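2-hydroxyisocaproyl-CoA dehydratase activator (Clostridium difficile, PDB 4EHU) hydrolyses ATP and uses its [4Fe-4S] cluster, one per homodimer, to pass a single electron to (R)-2-hydroxyisocaproyl-CoA dehydratase in leucine fermentation. Local coordinates at residues I30-G35 against P39-E44; Y2-D7 against K45-T50; S199-I204 against R228-E233. All blocks are in the same frame, centred on the assembly; numbering follows the deposited sequence. Where two conformers were deposited one is given.

Contact 1: residues I30-G35 against P39-E44; sequences ISSGTG and PSRVLE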
loop_
_atom_site.group_PDB
_atom_site.type_symbol
_atom_site.label_atom_id
_atom_site.label_comp_id
_atom_site.label_asym_id
_atom_site.label_seq_id
_atom_site.Cartn_x
_atom_site.Cartn_y
_atom_site.Cartn_z
ATOM N N ILE A 30 8.924 -0.972 23.932
ATOM C CA ILE A 30 8.984 -2.360 23.494
ATOM C C ILE A 30 8.357 -2.430 22.112
ATOM O O ILE A 30 7.263 -1.912 21.906
ATOM C CB ILE A 30 8.217 -3.288 24.455
ATOM C CG1 ILE A 30 8.748 -3.136 25.882
ATOM C CG2 ILE A 30 8.322 -4.727 23.989
ATOM C CD1 ILE A 30 10.102 -3.758 26.102
ATOM N N SER A 31 9.039 -3.066 21.164
ATOM C CA SER A 31 8.604 -3.063 19.767
ATOM C C SER A 31 7.523 -4.098 19.496
ATOM O O SER A 31 7.533 -4.759 18.456
ATOM C CB SER A 31 9.788 -3.310 18.834
ATOM O OG SER A 31 10.775 -2.312 18.993
ATOM N N SER A 32 6.607 -4.237 20.450
ATOM C CA SER A 32 5.366 -4.974 20.262
ATOM C C SER A 32 4.220 -4.051 20.672
ATOM O O SER A 32 4.215 -3.520 21.783
ATOM C CB SER A 32 5.338 -6.238 21.130
ATOM O OG SER A 32 6.448 -7.071 20.860
ATOM N N GLY A 33 3.253 -3.863 19.785
ATOM C CA GLY A 33 2.212 -2.878 20.005
ATOM C C GLY A 33 0.880 -3.483 20.399
ATOM O O GLY A 33 0.809 -4.444 21.158
ATOM N N THR A 34 -0.183 -2.908 19.864
ATOM C CA THR A 34 -1.529 -3.319 20.227
ATOM C C THR A 34 -1.729 -4.814 19.961
ATOM O O THR A 34 -1.214 -5.358 18.984
ATOM C CB THR A 34 -2.558 -2.517 19.423
ATOM O OG1 THR A 34 -3.880 -2.936 19.786
ATOM C CG2 THR A 34 -2.341 -2.724 17.928
ATOM N N GLY A 35 -2.475 -5.481 20.832
ATOM C CA GLY A 35 -2.796 -6.880 20.625
ATOM C C GLY A 35 -1.709 -7.828 21.092
ATOM O O GLY A 35 -1.882 -9.045 21.039
ATOM N N PRO A 39 2.540 -3.990 26.103
ATOM C CA PRO A 39 2.169 -3.149 27.249
ATOM C C PRO A 39 2.569 -3.714 28.612
ATOM O O PRO A 39 3.084 -2.979 29.454
ATOM C CB PRO A 39 0.645 -3.073 27.136
ATOM C CG PRO A 39 0.388 -3.204 25.673
ATOM C CD PRO A 39 1.404 -4.199 25.191
ATOM N N SER A 40 2.329 -5.001 28.840
ATOM C CA SER A 40 2.708 -5.597 30.115
ATOM C C SER A 40 4.229 -5.577 30.270
ATOM O O SER A 40 4.741 -5.340 31.362
ATOM C CB SER A 40 2.153 -7.022 30.255
ATOM O OG SER A 40 2.663 -7.886 29.258
ATOM N N ARG A 41 4.946 -5.800 29.174
ATOM C CA ARG A 41 6.400 -5.794 29.198
ATOM C C ARG A 41 6.946 -4.396 29.481
ATOM O O ARG A 41 7.951 -4.240 30.174
ATOM C CB ARG A 41 6.939 -6.323 27.873
ATOM C CG ARG A 41 6.483 -7.740 27.559
ATOM C CD ARG A 41 6.890 -8.152 26.158
ATOM N NE ARG A 41 8.322 -7.980 25.946
ATOM C CZ ARG A 41 8.933 -8.136 24.776
ATOM N NH1 ARG A 41 10.244 -7.954 24.684
ATOM N NH2 ARG A 41 8.234 -8.473 23.700
ATOM N N VAL A 42 6.281 -3.379 28.944
ATOM C CA VAL A 42 6.661 -1.999 29.205
ATOM C C VAL A 42 6.555 -1.729 30.704
ATOM O O VAL A 42 7.464 -1.181 31.322
ATOM C CB VAL A 42 5.753 -1.023 28.422
ATOM C CG1 VAL A 42 5.910 0.393 28.922
ATOM C CG2 VAL A 42 6.055 -1.099 26.934
ATOM N N LEU A 43 5.440 -2.140 31.285
ATOM C CA LEU A 43 5.191 -1.935 32.703
ATOM C C LEU A 43 6.242 -2.615 33.568
ATOM O O LEU A 43 6.753 -2.017 34.513
ATOM C CB LEU A 43 3.809 -2.468 33.065
ATOM C CG LEU A 43 2.643 -1.615 32.570
ATOM C CD1 LEU A 43 1.324 -2.339 32.798
ATOM C CD2 LEU A 43 2.658 -0.276 33.282
ATOM N N GLU A 44 6.557 -3.866 33.251
ATOM C CA GLU A 44 7.574 -4.604 33.989
ATOM C C GLU A 44 8.879 -3.824 34.035
ATOM O O GLU A 44 9.539 -3.770 35.067
ATOM C CB GLU A 44 7.834 -5.963 33.343
ATOM C CG GLU A 44 6.675 -6.926 33.437
ATOM C CD GLU A 44 6.888 -8.162 32.587
ATOM O OE1 GLU A 44 8.049 -8.441 32.220
ATOM O OE2 GLU A 44 5.893 -8.849 32.279
HETATM O O HOH W 1 9.238 -7.080 21.335
#
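Ile30 meets Val42 and Arg41 where strand 23-30 of this actin-fold ATPase gives way to the loop that leads into helix 38-50. The tight part is apolar. CG1 of Ile30 lies 3.5 Å from CG2 of Val42, the two side chains running past each other in opposite directions. Val42 is buried and also touches Leu6 and Ser13, so this edge of the helix rests on the central strands as well as on Ile30. At the start of the helix the CD of Pro39 comes to 4.1 Å from Gly33 O, a plain van der Waals approach. The loop there is held by other bonds, from Ser13 OG to Ser32 O and between Gly33 O and Thr36 OG1. Ser13 is also an ATP-binding residue, and Gly33 lies about 6 Å from the bound ADPNP, nearest atoms, so this end of the contact is near the nucleotide.

Toward solvent the packing gives way to an exposed charged chain. Arg41 bends at chi3 (54°), and the bend folds its guanidinium back over Ile30, whose CG2 sits under the centre of one face. No direct hydrogen bond joins the two segments. Ser32 OG and Arg41 NH2 are 3.6 Å apart, and a water spans them, 2.8 Å from Ser32 OG and weakly bound by Arg41 NH2 at 2.9 Å.

Contact 2: residues Y2-D7 against K45-T50; sequences YTMGLD and KLYGKT
Met4 leaves its strand with CG anti to the backbone N (chi1 -177°) and runs on extended through chi2, which carries the sulfur straight out from the sheet; a turn at chi3 (-83°) then swings the methyl CE across the helix surface. Leu46 answers from the helix with CG beside its own backbone N (chi1 -63°), and its CD1 branch meets that methyl. CE of Met4 approaches CD1 of Leu46 to 3.7 Å and lies 4.0 Å from CB of the same leucine, so it covers the base of the side chain as well as one branch tip. The sulfur follows less closely, with Met4 SD 4.2 Å from Leu46 CD1.

Tyr47 closes the next side. Its side chain crosses that of Met4 at about a right angle, and the CE1 corner comes to 4.0 Å from Met4 CE. Everything exchanged between the two segments here is apolar. The helix looks after its own polar groups near its end: Leu46 O takes both Thr50 N and the hydroxyl of Thr50, with OG1 at 2.9 Å, the two donors arriving from opposite faces of the carbonyl plane.

Ile17 and Ile57 of the flanking strands touch Met4 and continue the apolar surface, while Tyr47 also touches Arg54. A helix laid by its hydrophobic face on a mixed five-stranded sheet of order 3-2-1-4-5 is the core layering of an actin-like ATPase domain.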
loop_
_atom_site.group_PDB
_atom_site.type_symbol
_atom_site.label_atom_id
_atom_site.label_comp_id
_atom_site.label_asym_id
_atom_site.label_seq_id
_atom_site.Cartn_x
_atom_site.Cartn_y
_atom_site.Cartn_z
ATOM N N TYR A 2 4.103 10.290 41.646
ATOM C CA TYR A 2 4.436 9.784 40.314
ATOM C C TYR A 2 3.182 9.613 39.489
ATOM O O TYR A 2 2.146 9.207 40.006
ATOM C CB TYR A 2 5.152 8.440 40.410
ATOM C CG TYR A 2 6.458 8.507 41.153
ATOM C CD1 TYR A 2 7.633 8.836 40.491
ATOM C CD2 TYR A 2 6.518 8.257 42.529
ATOM C CE1 TYR A 2 8.838 8.902 41.166
ATOM C CE2 TYR A 2 7.712 8.321 43.204
ATOM C CZ TYR A 2 8.871 8.646 42.520
ATOM O OH TYR A 2 10.066 8.713 43.196
ATOM N N THR A 3 3.270 9.916 38.199
ATOM C CA THR A 3 2.217 9.541 37.265
ATOM C C THR A 3 2.825 8.756 36.109
ATOM O O THR A 3 4.033 8.784 35.902
ATOM C CB THR A 3 1.472 10.766 36.736
ATOM O OG1 THR A 3 2.386 11.632 36.044
ATOM C CG2 THR A 3 0.787 11.504 37.920
ATOM N N MET A 4 1.986 8.043 35.373
ATOM C CA MET A 4 2.463 7.210 34.272
ATOM C C MET A 4 1.646 7.446 33.011
ATOM O O MET A 4 0.432 7.601 33.073
ATOM C CB MET A 4 2.363 5.735 34.657
ATOM C CG MET A 4 2.912 4.790 33.606
ATOM S SD MET A 4 2.928 3.081 34.173
ATOM C CE MET A 4 4.463 3.038 35.095
ATOM N N GLY A 5 2.340 7.473 31.875
ATOM C CA GLY A 5 1.722 7.524 30.559
ATOM C C GLY A 5 2.093 6.281 29.762
ATOM O O GLY A 5 3.245 5.861 29.771
ATOM N N LEU A 6 1.108 5.681 29.103
ATOM C CA LEU A 6 1.334 4.536 28.229
ATOM C C LEU A 6 0.810 4.895 26.853
ATOM O O LEU A 6 -0.289 5.416 26.735
ATOM C CB LEU A 6 0.598 3.299 28.748
ATOM C CG LEU A 6 1.114 2.688 30.049
ATOM C CD1 LEU A 6 0.190 1.564 30.492
ATOM C CD2 LEU A 6 2.541 2.187 29.880
ATOM N N ASP A 7 1.598 4.625 25.820
ATOM C CA ASP A 7 1.197 4.874 24.438
ATOM C C ASP A 7 1.288 3.541 23.699
ATOM O O ASP A 7 2.367 3.051 23.403
ATOM C CB ASP A 7 2.106 5.954 23.816
ATOM C CG ASP A 7 1.881 6.153 22.305
ATOM O OD1 ASP A 7 1.010 5.506 21.684
ATOM O OD2 ASP A 7 2.607 6.980 21.733
ATOM N N LYS A 45 9.254 -3.220 32.913
ATOM C CA LYS A 45 10.537 -2.537 32.826
ATOM C C LYS A 45 10.537 -1.195 33.546
ATOM O O LYS A 45 11.523 -0.835 34.179
ATOM C CB LYS A 45 10.954 -2.364 31.370
ATOM C CG LYS A 45 11.268 -3.681 30.690
ATOM C CD LYS A 45 12.373 -3.531 29.664
ATOM C CE LYS A 45 12.841 -4.884 29.161
ATOM N NZ LYS A 45 13.328 -5.747 30.272
ATOM N N LEU A 46 9.441 -0.452 33.452
ATOM C CA LEU A 46 9.324 0.792 34.201
ATOM C C LEU A 46 9.425 0.530 35.696
ATOM O O LEU A 46 10.121 1.253 36.406
ATOM C CB LEU A 46 8.003 1.489 33.891
ATOM C CG LEU A 46 7.893 1.891 32.421
ATOM C CD1 LEU A 46 6.490 2.383 32.130
ATOM C CD2 LEU A 46 8.930 2.945 32.063
ATOM N N TYR A 47 8.724 -0.500 36.161
ATOM C CA TYR A 47 8.707 -0.864 37.573
ATOM C C TYR A 47 10.063 -1.387 38.027
ATOM O O TYR A 47 10.508 -1.097 39.138
ATOM C CB TYR A 47 7.632 -1.921 37.835
ATOM C CG TYR A 47 6.216 -1.396 37.728
ATOM C CD1 TYR A 47 5.884 -0.127 38.190
ATOM C CD2 TYR A 47 5.214 -2.168 37.162
ATOM C CE1 TYR A 47 4.588 0.353 38.093
ATOM C CE2 TYR A 47 3.917 -1.696 37.059
ATOM C CZ TYR A 47 3.609 -0.436 37.524
ATOM O OH TYR A 47 2.313 0.026 37.421
ATOM N N GLY A 48 10.713 -2.165 37.171
ATOM C CA GLY A 48 12.021 -2.708 37.482
ATOM C C GLY A 48 13.057 -1.609 37.624
ATOM O O GLY A 48 13.858 -1.610 38.560
ATOM N N LYS A 49 13.033 -0.664 36.694
ATOM C CA LYS A 49 13.984 0.441 36.694
ATOM C C LYS A 49 13.833 1.296 37.940
ATOM O O LYS A 49 14.819 1.660 38.579
ATOM C CB LYS A 49 13.770 1.336 35.473
ATOM C CG LYS A 49 14.052 0.692 34.132
ATOM C CD LYS A 49 13.972 1.735 33.032
ATOM C CE LYS A 49 13.899 1.111 31.650
ATOM N NZ LYS A 49 14.423 2.044 30.620
ATOM N N THR A 50 12.590 1.627 38.272
ATOM C CA THR A 50 12.308 2.610 39.310
ATOM C C THR A 50 12.176 1.981 40.692
ATOM O O THR A 50 12.281 2.672 41.704
ATOM C CB THR A 50 11.001 3.356 39.015
ATOM O OG1 THR A 50 9.908 2.433 39.060
ATOM C CG2 THR A 50 11.053 4.023 37.639
#

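Contact 3: residues S199-I204 against R228-E233; sequences SLVKRI and REINTE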
loop_
_atom_site.group_PDB
_atom_site.type_symbol
_atom_site.label_atom_id
_atom_site.label_comp_id
_atom_site.label_asym_id
_atom_site.label_seq_id
_atom_site.Cartn_x
_atom_site.Cartn_y
_atom_site.Cartn_z
ATOM N N SER A 199 3.958 16.080 1.519
ATOM C CA SER A 199 2.783 16.544 0.806
ATOM C C SER A 199 1.691 16.922 1.820
ATOM O O SER A 199 0.971 17.906 1.632
ATOM C CB SER A 199 2.269 15.467 -0.147
ATOM O OG SER A 199 1.029 15.843 -0.722
ATOM N N LEU A 200 1.572 16.141 2.889
ATOM C CA LEU A 200 0.585 16.455 3.931
ATOM C C LEU A 200 0.957 17.757 4.623
ATOM O O LEU A 200 0.110 18.627 4.847
ATOM C CB LEU A 200 0.514 15.367 5.002
ATOM C CG LEU A 200 0.155 13.961 4.582
ATOM C CD1 LEU A 200 0.063 13.119 5.842
ATOM C CD2 LEU A 200 -1.165 13.962 3.811
ATOM N N VAL A 201 2.237 17.897 4.974
ATOM C CA VAL A 201 2.687 19.108 5.626
ATOM C C VAL A 201 2.422 20.339 4.772
ATOM O O VAL A 201 1.966 21.362 5.266
ATOM C CB VAL A 201 4.214 19.030 5.916
ATOM C CG1 VAL A 201 4.709 20.335 6.491
ATOM C CG2 VAL A 201 4.488 17.882 6.862
ATOM N N LYS A 202 2.738 20.256 3.480
ATOM C CA LYS A 202 2.529 21.384 2.583
ATOM C C LYS A 202 1.041 21.735 2.451
ATOM O O LYS A 202 0.668 22.901 2.359
ATOM C CB LYS A 202 3.163 21.072 1.228
ATOM C CG LYS A 202 4.700 20.996 1.332
ATOM C CD LYS A 202 5.357 20.631 -0.011
ATOM C CE LYS A 202 6.877 20.584 0.116
ATOM N NZ LYS A 202 7.596 20.235 -1.145
ATOM N N ARG A 203 0.192 20.723 2.465
ATOM C CA ARG A 203 -1.258 20.960 2.434
ATOM C C ARG A 203 -1.732 21.747 3.659
ATOM O O ARG A 203 -2.563 22.660 3.539
ATOM C CB ARG A 203 -1.998 19.626 2.282
ATOM C CG ARG A 203 -1.948 19.040 0.869
ATOM C CD ARG A 203 -2.421 17.578 0.833
ATOM N NE ARG A 203 -3.821 17.441 1.236
ATOM C CZ ARG A 203 -4.399 16.292 1.585
ATOM N NH1 ARG A 203 -5.684 16.265 1.943
ATOM N NH2 ARG A 203 -3.696 15.168 1.582
ATOM N N ILE A 204 -1.212 21.413 4.836
ATOM C CA ILE A 204 -1.606 22.094 6.067
ATOM C C ILE A 204 -0.943 23.457 6.182
ATOM O O ILE A 204 -1.424 24.335 6.905
ATOM C CB ILE A 204 -1.248 21.255 7.297
ATOM C CG1 ILE A 204 -2.324 20.200 7.533
ATOM C CG2 ILE A 204 -1.155 22.129 8.531
ATOM C CD1 ILE A 204 -2.060 19.305 8.708
ATOM N N ARG A 228 14.544 18.674 4.002
ATOM C CA ARG A 228 14.811 19.041 2.615
ATOM C C ARG A 228 13.492 19.265 1.857
ATOM O O ARG A 228 13.309 20.302 1.201
ATOM C CB ARG A 228 15.640 17.945 1.935
ATOM C CG ARG A 228 15.983 18.230 0.466
ATOM C CD ARG A 228 16.563 16.993 -0.213
ATOM N NE ARG A 228 15.509 15.986 -0.388
ATOM C CZ ARG A 228 15.626 14.691 -0.106
ATOM N NH1 ARG A 228 16.766 14.206 0.367
ATOM N NH2 ARG A 228 14.579 13.870 -0.279
ATOM N N GLU A 229 12.574 18.306 1.973
ATOM C CA GLU A 229 11.362 18.352 1.180
ATOM C C GLU A 229 10.460 19.502 1.597
ATOM O O GLU A 229 9.801 20.100 0.739
ATOM C CB GLU A 229 10.604 17.024 1.246
ATOM C CG GLU A 229 11.320 15.874 0.574
ATOM C CD GLU A 229 11.527 16.079 -0.924
ATOM O OE1 GLU A 229 10.651 16.703 -1.585
ATOM O OE2 GLU A 229 12.561 15.596 -1.444
ATOM N N ILE A 230 10.410 19.818 2.892
ATOM C CA ILE A 230 9.573 20.943 3.320
ATOM C C ILE A 230 10.329 22.247 3.374
ATOM O O ILE A 230 9.753 23.291 3.690
ATOM C CB ILE A 230 8.855 20.675 4.670
ATOM C CG1 ILE A 230 9.854 20.703 5.830
ATOM C CG2 ILE A 230 8.101 19.358 4.586
ATOM C CD1 ILE A 230 9.142 20.554 7.234
ATOM N N ASN A 231 11.620 22.202 3.051
ATOM C CA ASN A 231 12.443 23.412 3.002
ATOM C C ASN A 231 12.374 24.198 4.317
ATOM O O ASN A 231 12.321 25.426 4.319
ATOM C CB ASN A 231 11.989 24.309 1.839
ATOM C CG ASN A 231 12.989 25.423 1.522
ATOM O OD1 ASN A 231 14.198 25.274 1.729
ATOM N ND2 ASN A 231 12.485 26.544 1.017
ATOM N N THR A 232 12.370 23.478 5.435
ATOM C CA THR A 232 12.260 24.085 6.764
ATOM C C THR A 232 13.086 23.257 7.733
ATOM O O THR A 232 13.146 22.026 7.584
ATOM C CB THR A 232 10.784 24.078 7.233
ATOM O OG1 THR A 232 9.965 24.681 6.223
ATOM C CG2 THR A 232 10.614 24.813 8.531
ATOM N N GLU A 233 13.715 23.912 8.708
ATOM C CA GLU A 233 14.399 23.199 9.790
ATOM C C GLU A 233 13.381 22.387 10.576
ATOM O O GLU A 233 12.255 22.833 10.787
ATOM C CB GLU A 233 15.100 24.164 10.749
ATOM C CG GLU A 233 16.265 24.911 10.122
ATOM C CD GLU A 233 17.298 25.342 11.146
ATOM O OE1 GLU A 233 17.006 25.269 12.357
ATOM O OE2 GLU A 233 18.407 25.743 10.739
HETATM O O HOH W 2 8.119 17.372 -1.137
#
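Val201 and Lys202 carry the first segment's half of this contact, near the C-terminal end of helix 182-204, and they meet the last turn of helix 220-230. Val201 comes first and supplies the apolar part. It points at the other helix, and its CG1 lies 4.0 Å from CG2 of Ile230, with Val201 CB almost as near; the two side chains cross at about a right angle. Ile230 holds its CG1 between the backbone N and the carbonyl carbon (chi1 72°), an arrangement that leaves CG2 as the branch facing the valine.

One residue on, Lys202 stretches fully extended beyond CG along the surface. Its methylene CE passes 4.2 Å from CA of Ile230, and NZ makes a weak hydrogen bond of 2.9 Å to the carbonyl O of Glu229. A water accepts a second bond from Lys202 NZ and donates at 2.7 Å to Glu229 OE1, so the ammonium and the carboxylate, 4.7 Å apart from NZ to OE1, are joined indirectly. The other carboxylate oxygen of Glu229, OE2, is gripped by Arg228, whose NE and NH2 both reach it side-on; NH2 is 2.9 Å from it and forms the salt bridge. Lys195 adds a salt bridge to OE1. The helix itself ends in a Schellman motif, Asn231 taking positive phi.

Leu200 and Ile204, on the sheet side of helix 182-204, pack on Val107 of strand 105-110 and on strand 116-122, while Val201 also touches Val107; helix 220-230 thus lies alongside a helix already seated on the second five-stranded sheet.

Contacts 1 and 2 share helix 38-50 and touch each other: Leu43 of contact 1 packs on Met4 of contact 2, CD2 to SD at 3.5 Å. Contact 2 is buried and wholly apolar across its segments, a helix on a strand. Contact 1, nested within the loop that contact 2 closes, is buried at Ile30 and Val42 but ends in arginine, serine and water at the surface, and it comes near the nucleotide. Contact 3 is far off, its centre about 33 Å from that of contact 1 and on the opposite side of the chain's centre. It pairs two helices at the other sheet, and its solvent side relies on charged side chains and a bridging water.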